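Local structure of group II chitinase (Ostrinia furnacalis, 6JAV) at residues A[42-47]-A[79-84]; A[242-247]-A[338-343]. The protein probably cleaves internal bonds of chitin, as an insect group II endochitinase of which this chain is catalytic domain 1. All blocks are in the same frame, centred on the assembly; numbering follows the deposited sequence.

Contact 1 (A[42-47]-A[79-84]); sequences GFAVLG and VSLALG
Phe43, Ala44 and Ala82 to Gly84 join the second and third strands of the TIM barrel of a family 18 glycosidase, a parallel pair in register at Ala44 and Leu83. Two backbone hydrogen bonds carry the pairing. Ala44 N reaches Ala82 O at 2.8 Å, and Gly84 N returns the bond to Ala44 O at 2.9 Å, so a single residue both gives and accepts. Phe43 CA and Leu83 CA add C-H···O contacts to the same two oxygens.

Side-chain packing divides between the two faces. Outside the barrel, the Ala44 methyl lies against the branched end of Leu81, 3.9 Å from its CD2, beneath Met52 and Tyr66. Leu83, with CG anti to its backbone N (chi1 172°), carries CD1 to 3.5 Å from Val45 C, while Phe107 of helix 101-118 covers it.

On the inner face, Phe43 follows a cis peptide bond, a feature familiar at this strand in family 18. Its CG lies anti to the carbonyl carbon (chi1 -72°), which brings the ring alongside strand 79-84. Ala82 CB approaches it obliquely, 3.6 Å from CD1, and the backbone carbonyl Gly84 O lies over one face of the ring, 3.4 Å from Phe43 CG.

Contact 2 (A[242-247]-A[338-343]); sequences SKIVMG and LNLGGG
Ile244 O receives two successive amides of the facing segment, each through a weak bond. Gly341 N comes to 2.8 Å of this oxygen but along a bent path, with 122° at the hydrogen. Gly342 N lies farther from Ile244 O, at 3.4 Å. The forked grip marks where a turn straightens into a strand: the chain leaves helix 325-337 through a Schellman motif at Asn339, whose OD1 is held by Arg6, and becomes the eighth strand of the TIM barrel beside the seventh.

Beyond the fork the parallel pairing begins, Val245 opposite Gly342 and Met246 opposite Gly343. Met246 N binds Gly342 O at 3.0 Å, a nearly straight bond of 163° in which the donor stands tilted from the carbonyl plane. Val245 CA reaches that same oxygen, Gly342 O, with a C-H···O contact of 3.3 Å. A similar contact precedes the strand, with Gly341 CA 3.4 Å from Ser242 O.

Side chains meet mainly on one face. Leu340 CD1 lies 4.3 Å from Ile244 CG2 and equally far from Met246 CB, beneath Ile231 and Ile335 of the flanking helices. Met246, its CG anti to the backbone N (chi1 -177°), then runs away from strand 342-343 toward helix 325-337. On the opposite face Val245 CG1 rests over bare backbone, 3.8 Å from Gly342 N.

Three consecutive glycines thus present peptide groups rather than side chains, and the polar part of this junction is wholly main-chain, one sound hydrogen bond and two weak ones, with Leu340, Ile244 and Met246 packing on the helix-covered side.

Followed from the N terminus, the chain first lays down strand 8-14 and then strand 38-46. Contact 1 closes a loop of 31 residues, holding strand 52-54 and helices 57-62 and 65-70, when strand 78-84 comes in beside strand 38-46. Contact 2 opens much later and closes a longer loop of 90 residues that ends with helix 325-337. The two loops follow in series, neither nested nor crossed. Their centres lie 22 Å apart and they do not touch, yet strand 8-14 pairs with both 38-46 and 342-346. Through it, the early and late parts of the chain meet, illustrating how successive parallel pairings close a barrel.

Contact 1 (A[42-47]-A[79-84])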
# COMPACT_ATOMS: atom_id res chain seq x y z
N GLY A 42 -2.62 -9.81 -1.89
CA GLY A 42 -3.89 -9.09 -1.84
C GLY A 42 -4.88 -9.67 -2.84
O GLY A 42 -4.56 -9.79 -4.03
N PHE A 43 -6.07 -10.04 -2.37
CA PHE A 43 -6.55 -10.03 -0.99
C PHE A 43 -7.46 -11.25 -0.82
O PHE A 43 -8.08 -11.73 -1.79
CB PHE A 43 -7.47 -8.82 -0.73
CG PHE A 43 -6.74 -7.51 -0.67
CD1 PHE A 43 -6.00 -7.18 0.43
CD2 PHE A 43 -6.81 -6.62 -1.73
CE1 PHE A 43 -5.32 -5.97 0.51
CE2 PHE A 43 -6.14 -5.41 -1.67
CZ PHE A 43 -5.39 -5.09 -0.55
N ALA A 44 -7.56 -11.74 0.41
CA ALA A 44 -8.71 -12.51 0.88
C ALA A 44 -9.76 -11.54 1.43
O ALA A 44 -9.47 -10.37 1.70
CB ALA A 44 -8.27 -13.49 1.97
N VAL A 45 -10.99 -12.01 1.55
CA VAL A 45 -12.10 -11.14 1.94
C VAL A 45 -12.87 -11.77 3.10
O VAL A 45 -12.71 -12.96 3.40
CB VAL A 45 -13.05 -10.83 0.76
CG1 VAL A 45 -12.29 -10.04 -0.30
CG2 VAL A 45 -13.63 -12.12 0.18
N LEU A 46 -13.74 -10.97 3.72
CA LEU A 46 -14.58 -11.45 4.82
C LEU A 46 -15.89 -11.97 4.25
O LEU A 46 -16.66 -11.21 3.66
CB LEU A 46 -14.84 -10.33 5.83
CG LEU A 46 -15.48 -10.80 7.14
CD1 LEU A 46 -14.55 -11.77 7.89
CD2 LEU A 46 -15.84 -9.58 8.00
N GLY A 47 -16.13 -13.27 4.41
CA GLY A 47 -17.36 -13.86 3.90
C GLY A 47 -18.57 -13.47 4.71
O GLY A 47 -18.49 -12.90 5.81
N VAL A 79 5.87 -14.94 3.26
CA VAL A 79 4.71 -14.73 2.39
C VAL A 79 3.46 -14.70 3.26
O VAL A 79 3.10 -15.72 3.88
CB VAL A 79 4.61 -15.81 1.30
CG1 VAL A 79 3.41 -15.51 0.41
CG2 VAL A 79 5.85 -15.81 0.47
N SER A 80 2.80 -13.54 3.35
CA SER A 80 1.58 -13.39 4.14
C SER A 80 0.37 -13.21 3.24
O SER A 80 0.48 -12.83 2.07
CB SER A 80 1.68 -12.15 5.03
OG SER A 80 2.69 -12.33 6.01
N LEU A 81 -0.80 -13.48 3.80
CA LEU A 81 -2.06 -13.26 3.12
C LEU A 81 -2.72 -12.02 3.71
O LEU A 81 -2.84 -11.92 4.94
CB LEU A 81 -2.97 -14.48 3.32
CG LEU A 81 -4.36 -14.34 2.71
CD1 LEU A 81 -4.31 -14.11 1.19
CD2 LEU A 81 -5.15 -15.59 3.04
N ALA A 82 -3.13 -11.07 2.86
CA ALA A 82 -3.83 -9.88 3.35
C ALA A 82 -5.33 -10.07 3.30
O ALA A 82 -5.88 -10.63 2.35
CB ALA A 82 -3.48 -8.63 2.54
N LEU A 83 -6.00 -9.58 4.33
CA LEU A 83 -7.45 -9.62 4.42
C LEU A 83 -7.99 -8.21 4.30
O LEU A 83 -7.59 -7.32 5.08
CB LEU A 83 -7.85 -10.20 5.77
CG LEU A 83 -9.33 -10.13 6.12
CD1 LEU A 83 -10.14 -11.03 5.18
CD2 LEU A 83 -9.52 -10.60 7.56
N GLY A 84 -8.89 -8.01 3.36
CA GLY A 84 -9.60 -6.74 3.26
C GLY A 84 -9.32 -6.01 1.97
O GLY A 84 -9.64 -6.49 0.88

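Contact 2 (A[242-247]-A[338-343])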
# COMPACT_ATOMS: atom_id res chain seq x y z
N SER A 242 11.32 0.55 14.61
CA SER A 242 11.58 -0.76 14.02
C SER A 242 10.31 -1.44 13.52
O SER A 242 10.42 -2.34 12.68
CB SER A 242 12.28 -1.67 15.01
OG SER A 242 11.36 -2.14 15.98
N LYS A 243 9.14 -1.04 14.01
CA LYS A 243 7.89 -1.65 13.60
C LYS A 243 7.30 -1.00 12.35
O LYS A 243 6.39 -1.56 11.75
CB LYS A 243 6.84 -1.58 14.73
CG LYS A 243 7.19 -2.36 16.00
CD LYS A 243 7.09 -3.84 15.73
CE LYS A 243 7.31 -4.71 16.98
NZ LYS A 243 6.07 -4.96 17.74
N ILE A 244 7.81 0.16 11.94
CA ILE A 244 7.23 0.89 10.81
C ILE A 244 7.91 0.51 9.51
O ILE A 244 9.14 0.54 9.38
CB ILE A 244 7.35 2.40 11.05
CG1 ILE A 244 6.51 2.80 12.27
CG2 ILE A 244 6.90 3.19 9.80
CD1 ILE A 244 6.78 4.20 12.70
N VAL A 245 7.10 0.18 8.50
CA VAL A 245 7.59 0.17 7.12
C VAL A 245 6.80 1.22 6.36
O VAL A 245 5.56 1.30 6.47
CB VAL A 245 7.53 -1.23 6.46
CG1 VAL A 245 8.38 -2.23 7.25
CG2 VAL A 245 6.13 -1.76 6.33
N MET A 246 7.52 2.06 5.61
CA MET A 246 6.93 3.21 4.94
C MET A 246 6.49 2.85 3.52
O MET A 246 7.32 2.45 2.70
CB MET A 246 7.92 4.37 4.88
CG MET A 246 7.27 5.59 4.25
SD MET A 246 8.36 7.02 4.48
CE MET A 246 9.29 6.84 3.01
N GLY A 247 5.21 3.07 3.23
CA GLY A 247 4.69 2.76 1.90
C GLY A 247 5.16 3.75 0.84
O GLY A 247 5.25 4.96 1.06
N LEU A 338 15.68 7.69 9.90
CA LEU A 338 14.83 7.48 11.07
C LEU A 338 14.94 6.07 11.62
O LEU A 338 14.23 5.74 12.58
CB LEU A 338 13.37 7.77 10.72
CG LEU A 338 12.98 9.23 10.44
CD1 LEU A 338 11.49 9.33 10.19
CD2 LEU A 338 13.37 10.15 11.59
N ASN A 339 15.80 5.23 11.04
CA ASN A 339 15.98 3.84 11.47
C ASN A 339 14.68 3.05 11.45
O ASN A 339 14.46 2.18 12.31
CB ASN A 339 16.65 3.76 12.85
CG ASN A 339 18.08 4.22 12.79
OD1 ASN A 339 18.91 3.58 12.16
ND2 ASN A 339 18.37 5.37 13.41
N LEU A 340 13.81 3.35 10.47
CA LEU A 340 12.56 2.63 10.35
C LEU A 340 12.83 1.17 9.99
O LEU A 340 13.93 0.79 9.58
CB LEU A 340 11.64 3.24 9.29
CG LEU A 340 11.32 4.73 9.43
CD1 LEU A 340 10.38 5.17 8.31
CD2 LEU A 340 10.70 5.04 10.80
N GLY A 341 11.78 0.35 10.15
CA GLY A 341 11.88 -1.06 9.85
C GLY A 341 12.17 -1.33 8.38
O GLY A 341 12.78 -2.35 8.06
N GLY A 342 11.73 -0.45 7.50
CA GLY A 342 12.01 -0.61 6.07
C GLY A 342 10.96 0.08 5.23
O GLY A 342 10.36 1.08 5.64
N GLY A 343 10.76 -0.48 4.04
CA GLY A 343 9.91 0.13 3.04
C GLY A 343 8.86 -0.87 2.61
O GLY A 343 8.98 -2.07 2.84